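Local coordinates for RNA-binding protein RMD9, mitochondrial (Saccharomyces cerevisiae S288C, PDB 7A9X) that binds a dodecameric RNA motif in the 3'-UTR of mitochondrial mRNAs and takes part in the processing or stability of these messages, at residues T172-L175 and T176-E180; L226-P229 and N230-N234; R342-E345 and K346-F350; W414-R417 and S418-D421. One frame throughout, in Å; residues are numbered along the deposited sequence.

In the fold
The four contacts are three short helical runs and one helix start in an all-helical pentatricopeptide repeat protein, and they follow one another in series along the chain. Contact 1 lies on helix 168-180, assigned to PPR1, contact 2 on helix 227-237 (PPR2), contact 3 on helix 337-351 (PPR5), and contact 4 leads into helix 417-429 (PPR7). None touches another: centres lie about 24 Å apart for contacts 1 and 2, about 27 Å for 3 and 4, and about 56 Å for 2 and 4. They thus probably sample the repeat array from its first to its seventh unit, with contact 1 alone among them meeting the RNA directly.

Contact 1. Residues T172-L175 and T176-E180; sequences THLL and TSFKE. With nucleotides of chain B.
T176 and S177 turn their hydroxyls back onto T172 and H173 one turn earlier in helix 168-180, in what is taken as the first pentatricopeptide repeat. T176 OG1 bonds to T172 O at 2.6 Å, and T176 N takes the same oxygen from the opposite face of its carbonyl plane. H173 O is likewise gripped twice: S177 OG bonds to H173 O at 2.6 Å, and the backbone N of the same serine joins it. Both hydroxyls lie beside their own backbone N (chi1 -53° and -63°), which swings them over the preceding turn and satisfies them within the helix.

The apolar contact is on another side, where L174 and F178 run alongside each other, L174 CG 3.7 Å from F178 CE2, and both lean on helix 151-161.

RNA is met at two points. Near the helix end, N4 of C8 of chain B donates to E180 O at 3.2 Å, while the E180 carboxylate is occupied by R123 and H116. Two turns earlier, the H173 ring stacks on H113 and its ND1 is hydrogen-bonded to H116, which leaves NE2 to donate to OP1 of A4 of chain B at 2.7 Å. A leucine here would probably leave both H116 ND1 and the phosphate of A4 of chain B without their mate. The phosphorus of that nucleotide lies in the plane of the H173 ring, at its edge.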
loop_
_atom_site.group_PDB
_atom_site.type_symbol
_atom_site.label_atom_id
_atom_site.label_comp_id
_atom_site.label_asym_id
_atom_site.label_seq_id
_atom_site.Cartn_x
_atom_site.Cartn_y
_atom_site.Cartn_z
ATOM N N THR A 172 7.684 -17.053 14.243
ATOM C CA THR A 172 7.174 -15.685 14.277
ATOM C C THR A 172 7.311 -15.004 12.921
ATOM O O THR A 172 6.400 -14.290 12.486
ATOM C CB THR A 172 7.893 -14.864 15.350
ATOM O OG1 THR A 172 9.310 -14.953 15.156
ATOM C CG2 THR A 172 7.535 -15.363 16.736
ATOM N N HIS A 173 8.448 -15.190 12.247
ATOM C CA HIS A 173 8.611 -14.579 10.932
ATOM C C HIS A 173 7.669 -15.200 9.906
ATOM O O HIS A 173 7.235 -14.513 8.974
ATOM C CB HIS A 173 10.062 -14.690 10.463
ATOM C CG HIS A 173 11.003 -13.772 11.182
ATOM N ND1 HIS A 173 11.089 -12.425 10.901
ATOM C CD2 HIS A 173 11.904 -14.009 12.163
ATOM C CE1 HIS A 173 11.999 -11.871 11.684
ATOM N NE2 HIS A 173 12.509 -12.812 12.459
ATOM N N LEU A 174 7.337 -16.485 10.059
ATOM C CA LEU A 174 6.405 -17.122 9.131
ATOM C C LEU A 174 5.009 -16.532 9.273
ATOM O O LEU A 174 4.382 -16.141 8.280
ATOM C CB LEU A 174 6.374 -18.631 9.371
ATOM C CG LEU A 174 5.542 -19.457 8.387
ATOM C CD1 LEU A 174 6.276 -19.627 7.063
ATOM C CD2 LEU A 174 5.163 -20.810 8.977
ATOM N N LEU A 175 4.512 -16.459 10.511
ATOM C CA LEU A 175 3.183 -15.928 10.785
ATOM C C LEU A 175 3.101 -14.423 10.568
ATOM O O LEU A 175 2.064 -13.932 10.113
ATOM C CB LEU A 175 2.771 -16.287 12.215
ATOM C CG LEU A 175 2.773 -17.791 12.495
ATOM C CD1 LEU A 175 2.772 -18.080 13.986
ATOM C CD2 LEU A 175 1.586 -18.437 11.812
ATOM N N THR A 176 4.161 -13.679 10.897
ATOM C CA THR A 176 4.159 -12.247 10.620
ATOM C C THR A 176 4.109 -11.984 9.123
ATOM O O THR A 176 3.421 -11.062 8.670
ATOM C CB THR A 176 5.390 -11.579 11.227
ATOM O OG1 THR A 176 5.485 -11.905 12.620
ATOM C CG2 THR A 176 5.283 -10.063 11.070
ATOM N N SER A 177 4.813 -12.802 8.338
ATOM C CA SER A 177 4.786 -12.646 6.888
ATOM C C SER A 177 3.379 -12.851 6.348
ATOM O O SER A 177 2.876 -12.033 5.571
ATOM C CB SER A 177 5.762 -13.623 6.234
ATOM O OG SER A 177 7.096 -13.349 6.622
ATOM N N PHE A 178 2.720 -13.937 6.764
ATOM C CA PHE A 178 1.356 -14.187 6.313
ATOM C C PHE A 178 0.400 -13.099 6.782
ATOM O O PHE A 178 -0.584 -12.801 6.096
ATOM C CB PHE A 178 0.891 -15.561 6.793
ATOM C CG PHE A 178 1.561 -16.705 6.089
ATOM C CD1 PHE A 178 1.750 -16.674 4.715
ATOM C CD2 PHE A 178 2.011 -17.806 6.797
ATOM C CE1 PHE A 178 2.368 -17.723 4.060
ATOM C CE2 PHE A 178 2.632 -18.858 6.147
ATOM C CZ PHE A 178 2.809 -18.818 4.777
ATOM N N LYS A 179 0.669 -12.495 7.942
ATOM C CA LYS A 179 -0.137 -11.359 8.379
ATOM C C LYS A 179 0.071 -10.158 7.465
ATOM O O LYS A 179 -0.898 -9.509 7.053
ATOM C CB LYS A 179 0.198 -11.001 9.827
ATOM C CG LYS A 179 -0.495 -9.746 10.343
ATOM C CD LYS A 179 -2.007 -9.895 10.337
ATOM C CE LYS A 179 -2.681 -8.637 10.862
ATOM N NZ LYS A 179 -2.252 -8.314 12.252
ATOM N N GLU A 180 1.328 -9.854 7.126
ATOM C CA GLU A 180 1.612 -8.756 6.210
ATOM C C GLU A 180 1.041 -9.000 4.819
ATOM O O GLU A 180 0.840 -8.039 4.068
ATOM C CB GLU A 180 3.122 -8.523 6.127
ATOM C CG GLU A 180 3.725 -8.065 7.444
ATOM C CD GLU A 180 5.233 -7.973 7.403
ATOM O OE1 GLU A 180 5.805 -8.033 6.293
ATOM O OE2 GLU A 180 5.843 -7.844 8.485
ATOM P P A B 4 14.447 -10.524 14.502
ATOM O OP1 A B 4 13.861 -11.879 14.660
ATOM O OP2 A B 4 14.873 -10.060 13.159
ATOM O "O5'" A B 4 13.417 -9.433 15.044
ATOM C "C5'" A B 4 12.865 -9.517 16.349
ATOM C "C4'" A B 4 12.571 -8.148 16.912
ATOM O "O4'" A B 4 13.814 -7.480 17.259
ATOM C "C3'" A B 4 11.877 -7.173 15.972
ATOM O "O3'" A B 4 10.476 -7.370 15.900
ATOM C "C2'" A B 4 12.275 -5.820 16.547
ATOM O "O2'" A B 4 11.497 -5.510 17.693
ATOM C "C1'" A B 4 13.711 -6.097 16.992
ATOM N N9 A B 4 14.670 -5.758 15.927
ATOM C C8 A B 4 15.407 -6.618 15.151
ATOM N N7 A B 4 16.164 -6.012 14.269
ATOM C C5 A B 4 15.903 -4.663 14.475
ATOM C C6 A B 4 16.393 -3.497 13.857
ATOM N N6 A B 4 17.285 -3.504 12.864
ATOM N N1 A B 4 15.931 -2.308 14.300
ATOM C C2 A B 4 15.035 -2.298 15.298
ATOM N N3 A B 4 14.501 -3.324 15.958
ATOM C C4 A B 4 14.982 -4.491 15.493
ATOM P P C B 8 1.257 2.919 2.970
ATOM O OP1 C B 8 0.841 3.988 2.026
ATOM O OP2 C B 8 0.374 2.563 4.109
ATOM O "O5'" C B 8 1.526 1.574 2.160
ATOM C "C5'" C B 8 2.073 1.593 0.848
ATOM C "C4'" C B 8 1.466 0.506 -0.003
ATOM O "O4'" C B 8 1.944 -0.793 0.451
ATOM C "C3'" C B 8 -0.064 0.443 0.029
ATOM O "O3'" C B 8 -0.584 0.190 -1.276
ATOM C "C2'" C B 8 -0.348 -0.747 0.942
ATOM O "O2'" C B 8 -1.573 -1.402 0.695
ATOM C "C1'" C B 8 0.844 -1.655 0.659
ATOM N N1 C B 8 1.147 -2.566 1.772
ATOM C C2 C B 8 1.164 -3.948 1.550
ATOM O O2 C B 8 0.961 -4.387 0.409
ATOM N N3 C B 8 1.418 -4.776 2.589
ATOM C C4 C B 8 1.634 -4.280 3.807
ATOM N N4 C B 8 1.883 -5.139 4.800
ATOM C C5 C B 8 1.608 -2.879 4.062
ATOM C C6 C B 8 1.356 -2.068 3.028
#

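Contact 2. Residues L226-P229 and N230-N234; sequences LTEP and NELYN
N230, E231, L232 and Y233 send their backbone N-H groups to the carbonyls of L226, T227, E228 and P229, a run of i to i+4 bonds that forms the opening of helix 227-237 in what is taken as the second pentatricopeptide repeat; the N230 N to L226 O bond measures 2.9 Å. P229 suits this first turn, since its nitrogen has no hydrogen to give and none is called for there. Just before the helix, S225 OG accepts from T227 N.

Among the side chains, E228 does most of the reaching. Its CG is anti to the backbone N (chi1 -172°), and a bend at chi2 folds the carboxylate forward along the helix, until E228 OE1 lies 3.6 Å from L232 CG. The two side chains cross at a slant, the oxygen over the isobutyl branch point. An alanine in place of L232 would probably leave this carboxylate without its apolar neighbour and set it free to swing. The other oxygen, E228 OE2, comes within 4.0 Å of E231 OE1, with the carboxylate planes 53° apart. Two like charges this close should disfavour each other somewhat, although both residues are exposed and the positive end of the helix may ease the cost.

The inner side belongs to P229, resting on L251 of helix 245-257, and to Y233, whose ring leads away to K263, S266 and L267 of helix 261-270. Y233 N bonds to P229 O at 2.7 Å.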
loop_
_atom_site.group_PDB
_atom_site.type_symbol
_atom_site.label_atom_id
_atom_site.label_comp_id
_atom_site.label_asym_id
_atom_site.label_seq_id
_atom_site.Cartn_x
_atom_site.Cartn_y
_atom_site.Cartn_z
ATOM N N LEU A 226 -11.558 -11.226 26.390
ATOM C CA LEU A 226 -10.530 -10.657 27.247
ATOM C C LEU A 226 -10.154 -11.585 28.391
ATOM O O LEU A 226 -9.360 -11.199 29.253
ATOM C CB LEU A 226 -10.983 -9.303 27.801
ATOM C CG LEU A 226 -11.080 -8.135 26.813
ATOM C CD1 LEU A 226 -12.431 -8.115 26.107
ATOM C CD2 LEU A 226 -10.812 -6.812 27.516
ATOM N N THR A 227 -10.700 -12.802 28.413
ATOM C CA THR A 227 -10.434 -13.754 29.484
ATOM C C THR A 227 -8.960 -14.133 29.528
ATOM O O THR A 227 -8.265 -13.833 30.504
ATOM C CB THR A 227 -11.293 -15.007 29.307
ATOM O OG1 THR A 227 -12.671 -14.629 29.194
ATOM C CG2 THR A 227 -11.125 -15.940 30.498
ATOM N N GLU A 228 -8.480 -14.797 28.478
ATOM C CA GLU A 228 -7.064 -15.146 28.409
ATOM C C GLU A 228 -6.143 -13.930 28.460
ATOM O O GLU A 228 -5.102 -14.015 29.135
ATOM C CB GLU A 228 -6.799 -15.985 27.150
ATOM C CG GLU A 228 -5.396 -16.569 27.067
ATOM C CD GLU A 228 -5.067 -17.472 28.242
ATOM O OE1 GLU A 228 -4.049 -17.223 28.923
ATOM O OE2 GLU A 228 -5.831 -18.428 28.492
ATOM N N PRO A 229 -6.434 -12.803 27.795
ATOM C CA PRO A 229 -5.578 -11.616 27.991
ATOM C C PRO A 229 -5.498 -11.146 29.437
ATOM O O PRO A 229 -4.392 -10.920 29.947
ATOM C CB PRO A 229 -6.234 -10.569 27.081
ATOM C CG PRO A 229 -6.861 -11.367 26.003
ATOM C CD PRO A 229 -7.374 -12.606 26.673
ATOM N N ASN A 230 -6.640 -10.984 30.116
ATOM C CA ASN A 230 -6.614 -10.478 31.488
ATOM C C ASN A 230 -5.897 -11.435 32.432
ATOM O O ASN A 230 -5.251 -10.992 33.389
ATOM C CB ASN A 230 -8.034 -10.208 31.985
ATOM C CG ASN A 230 -8.627 -8.944 31.392
ATOM O OD1 ASN A 230 -9.743 -8.952 30.872
ATOM N ND2 ASN A 230 -7.879 -7.850 31.465
ATOM N N GLU A 231 -6.003 -12.744 32.191
ATOM C CA GLU A 231 -5.240 -13.698 32.987
ATOM C C GLU A 231 -3.744 -13.534 32.747
ATOM O O GLU A 231 -2.948 -13.555 33.693
ATOM C CB GLU A 231 -5.685 -15.126 32.670
ATOM C CG GLU A 231 -4.927 -16.197 33.441
ATOM C CD GLU A 231 -5.254 -17.599 32.964
ATOM O OE1 GLU A 231 -6.375 -17.812 32.456
ATOM O OE2 GLU A 231 -4.386 -18.488 33.090
ATOM N N LEU A 232 -3.344 -13.363 31.483
ATOM C CA LEU A 232 -1.945 -13.085 31.180
ATOM C C LEU A 232 -1.496 -11.752 31.765
ATOM O O LEU A 232 -0.341 -11.620 32.185
ATOM C CB LEU A 232 -1.716 -13.103 29.669
ATOM C CG LEU A 232 -1.790 -14.473 28.992
ATOM C CD1 LEU A 232 -1.710 -14.331 27.481
ATOM C CD2 LEU A 232 -0.681 -15.380 29.503
ATOM N N TYR A 233 -2.388 -10.758 31.806
ATOM C CA TYR A 233 -2.028 -9.478 32.408
ATOM C C TYR A 233 -1.701 -9.638 33.888
ATOM O O TYR A 233 -0.744 -9.033 34.387
ATOM C CB TYR A 233 -3.157 -8.464 32.207
ATOM C CG TYR A 233 -2.913 -7.129 32.881
ATOM C CD1 TYR A 233 -2.169 -6.135 32.254
ATOM C CD2 TYR A 233 -3.431 -6.861 34.142
ATOM C CE1 TYR A 233 -1.945 -4.912 32.869
ATOM C CE2 TYR A 233 -3.211 -5.645 34.764
ATOM C CZ TYR A 233 -2.470 -4.674 34.125
ATOM O OH TYR A 233 -2.252 -3.464 34.746
ATOM N N ASN A 234 -2.478 -10.459 34.605
ATOM C CA ASN A 234 -2.223 -10.650 36.030
ATOM C C ASN A 234 -0.891 -11.350 36.274
ATOM O O ASN A 234 -0.207 -11.056 37.261
ATOM C CB ASN A 234 -3.360 -11.450 36.672
ATOM C CG ASN A 234 -4.713 -10.796 36.494
ATOM O OD1 ASN A 234 -4.808 -9.596 36.237
ATOM N ND2 ASN A 234 -5.774 -11.586 36.629
#

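Contact 3. Residues R342-E345 and K346-F350; sequences RIWE and KAVKF
V348 lays a methyl group over the indole of W344, one turn earlier in helix 337-351. V348 CG2 stands 3.8 Å from the centroid of the five-membered ring, 23° off its normal, a CH-pi contact shifted toward the rim; its nearest ring atom is W344 CE2, at 3.5 Å. The methyl reaches the ring because it lies beside the backbone N of V348, while CG1 is anti to that nitrogen (chi1 168°). W344 NE1 is satisfied by N364 OD1, and F367 stacks on the same indole, which holds the ring flat and fixes its turn.

The other side of the turn is loose. R342, K346 and K349 are exposed. The stem of K346 runs past the carbonyl, K346 CG lying 3.5 Å from R342 O, and its ammonium makes a long, weak ion pair with D305. E345 and K349 do not join: E345 OE1 remains 6.6 Å from K349 NZ.

One face is thus packed between helices and the other is more open to solvent, although E345 and K349 still touch F392. I343 and A347 meet helix 320-334, and W344 meets helices 357-374 and 379-396, as expected in a superhelical stack of pentatricopeptide repeat helix hairpins.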
loop_
_atom_site.group_PDB
_atom_site.type_symbol
_atom_site.label_atom_id
_atom_site.label_comp_id
_atom_site.label_asym_id
_atom_site.label_seq_id
_atom_site.Cartn_x
_atom_site.Cartn_y
_atom_site.Cartn_z
ATOM N N ARG A 342 -4.811 20.219 11.135
ATOM C CA ARG A 342 -3.685 20.516 12.015
ATOM C C ARG A 342 -2.735 19.329 12.125
ATOM O O ARG A 342 -1.512 19.507 12.156
ATOM C CB ARG A 342 -4.190 20.936 13.396
ATOM C CG ARG A 342 -4.764 22.346 13.434
ATOM C CD ARG A 342 -5.121 22.789 14.850
ATOM N NE ARG A 342 -6.410 22.266 15.296
ATOM C CZ ARG A 342 -6.559 21.194 16.068
ATOM N NH1 ARG A 342 -7.774 20.797 16.423
ATOM N NH2 ARG A 342 -5.496 20.520 16.488
ATOM N N ILE A 343 -3.273 18.110 12.191
ATOM C CA ILE A 343 -2.413 16.933 12.259
ATOM C C ILE A 343 -1.676 16.738 10.940
ATOM O O ILE A 343 -0.486 16.399 10.920
ATOM C CB ILE A 343 -3.235 15.689 12.643
ATOM C CG1 ILE A 343 -3.861 15.867 14.031
ATOM C CG2 ILE A 343 -2.365 14.437 12.601
ATOM C CD1 ILE A 343 -2.846 16.101 15.135
ATOM N N TRP A 344 -2.366 16.963 9.819
ATOM C CA TRP A 344 -1.726 16.852 8.514
ATOM C C TRP A 344 -0.585 17.849 8.370
ATOM O O TRP A 344 0.461 17.528 7.795
ATOM C CB TRP A 344 -2.762 17.055 7.410
ATOM C CG TRP A 344 -2.181 17.065 6.031
ATOM C CD1 TRP A 344 -1.858 15.982 5.269
ATOM C CD2 TRP A 344 -1.863 18.219 5.246
ATOM N NE1 TRP A 344 -1.356 16.390 4.056
ATOM C CE2 TRP A 344 -1.348 17.759 4.017
ATOM C CE3 TRP A 344 -1.963 19.599 5.464
ATOM C CZ2 TRP A 344 -0.934 18.627 3.009
ATOM C CZ3 TRP A 344 -1.551 20.460 4.461
ATOM C CH2 TRP A 344 -1.043 19.970 3.248
ATOM N N GLU A 345 -0.766 19.068 8.890
ATOM C CA GLU A 345 0.298 20.066 8.821
ATOM C C GLU A 345 1.527 19.617 9.600
ATOM O O GLU A 345 2.660 19.785 9.135
ATOM C CB GLU A 345 -0.199 21.413 9.347
ATOM C CG GLU A 345 -0.942 22.259 8.329
ATOM C CD GLU A 345 -1.308 23.625 8.878
ATOM O OE1 GLU A 345 -1.458 23.747 10.113
ATOM O OE2 GLU A 345 -1.435 24.578 8.078
ATOM N N LYS A 346 1.323 19.046 10.790
ATOM C CA LYS A 346 2.455 18.574 11.580
ATOM C C LYS A 346 3.149 17.399 10.903
ATOM O O LYS A 346 4.378 17.285 10.955
ATOM C CB LYS A 346 1.992 18.194 12.987
ATOM C CG LYS A 346 1.530 19.375 13.826
ATOM C CD LYS A 346 1.214 18.954 15.249
ATOM C CE LYS A 346 0.829 20.151 16.101
ATOM N NZ LYS A 346 0.642 19.775 17.530
ATOM N N ALA A 347 2.381 16.520 10.258
ATOM C CA ALA A 347 2.990 15.389 9.565
ATOM C C ALA A 347 3.809 15.851 8.364
ATOM O O ALA A 347 4.906 15.337 8.120
ATOM C CB ALA A 347 1.912 14.396 9.134
ATOM N N VAL A 348 3.295 16.827 7.611
ATOM C CA VAL A 348 4.018 17.333 6.447
ATOM C C VAL A 348 5.324 17.995 6.871
ATOM O O VAL A 348 6.367 17.804 6.233
ATOM C CB VAL A 348 3.126 18.295 5.642
ATOM C CG1 VAL A 348 3.946 19.043 4.602
ATOM C CG2 VAL A 348 1.998 17.529 4.971
ATOM N N LYS A 349 5.293 18.779 7.952
ATOM C CA LYS A 349 6.521 19.403 8.433
ATOM C C LYS A 349 7.503 18.370 8.970
ATOM O O LYS A 349 8.718 18.528 8.801
ATOM C CB LYS A 349 6.205 20.443 9.509
ATOM C CG LYS A 349 5.694 21.760 8.956
ATOM C CD LYS A 349 5.523 22.799 10.053
ATOM C CE LYS A 349 5.142 24.151 9.469
ATOM N NZ LYS A 349 4.961 25.187 10.523
ATOM N N PHE A 350 7.002 17.312 9.612
ATOM C CA PHE A 350 7.886 16.258 10.099
ATOM C C PHE A 350 8.579 15.545 8.947
ATOM O O PHE A 350 9.791 15.305 8.997
ATOM C CB PHE A 350 7.098 15.260 10.949
ATOM C CG PHE A 350 7.951 14.204 11.597
ATOM C CD1 PHE A 350 8.496 14.415 12.855
ATOM C CD2 PHE A 350 8.205 13.002 10.952
ATOM C CE1 PHE A 350 9.279 13.445 13.459
ATOM C CE2 PHE A 350 8.990 12.028 11.546
ATOM C CZ PHE A 350 9.527 12.249 12.802
#

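Contact 4. Residues W414-R417 and S418-D421; sequences WHER and SIID
R417 stretches out over D421, one turn on in helix 417-429, the second helix of what is assigned as the seventh pentatricopeptide repeat in this helical-hairpin array. Its CB lies next to the S418 backbone. With CG anti to the backbone N (chi1 -176°) and the chain extended to NE, the stem runs past the carboxylate: R417 CG is 3.6 Å, CD 4.1 Å and NE 3.9 Å from D421 OD2. At the tip R417 CZ comes to 3.4 Å and R417 NH1 to 2.9 Å of D421 OD2. The oxygen sits over one face of the guanidinium, whose plane is turned 75° from the carboxylate, so this salt bridge rests on charge and no N-H points at it. The backbone reinforces the same pair, D421 N donating to R417 O at 3.1 Å, while I420 N makes a weak bond to that oxygen. Two long, weak ion pairs reach beyond it, from R417 to E456 and from D421 to R460.

E416 covers I419: E416 O lies 3.3 Å from I419 CG2, and the glutamate stem passes the same methyl. At the edge of the W414 ring, I419 CD1 comes to 4.1 Å of W414 CZ3, the side chains crossing near a right angle.

W414 meets F372 edge-to-face and bonds to Y375 O through NE1. With I419 it packs on L386 of helix 379-396, while R417 and I420 rest on I449, in the loop between helices 436-445 and 454-470.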
loop_
_atom_site.group_PDB
_atom_site.type_symbol
_atom_site.label_atom_id
_atom_site.label_comp_id
_atom_site.label_asym_id
_atom_site.label_seq_id
_atom_site.Cartn_x
_atom_site.Cartn_y
_atom_site.Cartn_z
ATOM N N TRP A 414 -16.525 18.599 -7.422
ATOM C CA TRP A 414 -16.993 19.962 -7.643
ATOM C C TRP A 414 -17.594 20.141 -9.032
ATOM O O TRP A 414 -18.471 20.994 -9.216
ATOM C CB TRP A 414 -15.851 20.952 -7.418
ATOM C CG TRP A 414 -15.554 21.173 -5.972
ATOM C CD1 TRP A 414 -16.308 20.760 -4.912
ATOM C CD2 TRP A 414 -14.420 21.851 -5.418
ATOM N NE1 TRP A 414 -15.718 21.142 -3.732
ATOM C CE2 TRP A 414 -14.557 21.813 -4.014
ATOM C CE3 TRP A 414 -13.305 22.487 -5.970
ATOM C CZ2 TRP A 414 -13.618 22.387 -3.157
ATOM C CZ3 TRP A 414 -12.374 23.057 -5.117
ATOM C CH2 TRP A 414 -12.538 23.002 -3.726
ATOM N N HIS A 415 -17.143 19.353 -10.011
ATOM C CA HIS A 415 -17.665 19.406 -11.380
ATOM C C HIS A 415 -17.535 20.810 -11.974
ATOM O O HIS A 415 -18.487 21.363 -12.527
ATOM C CB HIS A 415 -19.121 18.932 -11.437
ATOM C CG HIS A 415 -19.320 17.511 -11.011
ATOM N ND1 HIS A 415 -18.842 16.441 -11.739
ATOM C CD2 HIS A 415 -19.965 16.982 -9.944
ATOM C CE1 HIS A 415 -19.173 15.315 -11.131
ATOM N NE2 HIS A 415 -19.855 15.615 -10.040
ATOM N N GLU A 416 -16.343 21.392 -11.858
ATOM C CA GLU A 416 -16.086 22.721 -12.397
ATOM C C GLU A 416 -14.768 22.729 -13.159
ATOM O O GLU A 416 -13.808 22.058 -12.769
ATOM C CB GLU A 416 -16.071 23.790 -11.290
ATOM C CG GLU A 416 -14.949 23.658 -10.274
ATOM C CD GLU A 416 -14.914 24.823 -9.302
ATOM O OE1 GLU A 416 -15.908 25.575 -9.239
ATOM O OE2 GLU A 416 -13.891 24.991 -8.605
ATOM N N ARG A 417 -14.734 23.494 -14.252
ATOM C CA ARG A 417 -13.566 23.521 -15.125
ATOM C C ARG A 417 -12.456 24.404 -14.574
ATOM O O ARG A 417 -11.277 24.166 -14.865
ATOM C CB ARG A 417 -13.976 24.000 -16.521
ATOM C CG ARG A 417 -12.866 23.974 -17.559
ATOM C CD ARG A 417 -13.367 24.487 -18.898
ATOM N NE ARG A 417 -12.381 24.324 -19.962
ATOM C CZ ARG A 417 -11.545 25.277 -20.361
ATOM N NH1 ARG A 417 -11.572 26.470 -19.785
ATOM N NH2 ARG A 417 -10.683 25.038 -21.342
ATOM N N SER A 418 -12.812 25.418 -13.780
ATOM C CA SER A 418 -11.815 26.348 -13.258
ATOM C C SER A 418 -10.770 25.629 -12.414
ATOM O O SER A 418 -9.580 25.956 -12.479
ATOM C CB SER A 418 -12.501 27.434 -12.431
ATOM O OG SER A 418 -13.098 26.872 -11.274
ATOM N N ILE A 419 -11.194 24.652 -11.608
ATOM C CA ILE A 419 -10.242 23.941 -10.765
ATOM C C ILE A 419 -9.345 23.031 -11.594
ATOM O O ILE A 419 -8.211 22.742 -11.191
ATOM C CB ILE A 419 -10.986 23.159 -9.663
ATOM C CG1 ILE A 419 -10.029 22.800 -8.525
ATOM C CG2 ILE A 419 -11.660 21.914 -10.228
ATOM C CD1 ILE A 419 -9.471 24.006 -7.803
ATOM N N ILE A 420 -9.814 22.585 -12.761
ATOM C CA ILE A 420 -8.980 21.770 -13.636
ATOM C C ILE A 420 -7.872 22.617 -14.247
ATOM O O ILE A 420 -6.695 22.233 -14.240
ATOM C CB ILE A 420 -9.841 21.098 -14.722
ATOM C CG1 ILE A 420 -10.976 20.299 -14.080
ATOM C CG2 ILE A 420 -8.989 20.205 -15.612
ATOM C CD1 ILE A 420 -11.911 19.654 -15.087
ATOM N N ASP A 421 -8.232 23.785 -14.787
ATOM C CA ASP A 421 -7.235 24.690 -15.343
ATOM C C ASP A 421 -6.321 25.258 -14.267
ATOM O O ASP A 421 -5.167 25.592 -14.558
ATOM C CB ASP A 421 -7.925 25.825 -16.106
ATOM C CG ASP A 421 -8.810 25.322 -17.229
ATOM O OD1 ASP A 421 -8.485 24.274 -17.820
ATOM O OD2 ASP A 421 -9.837 25.968 -17.513
#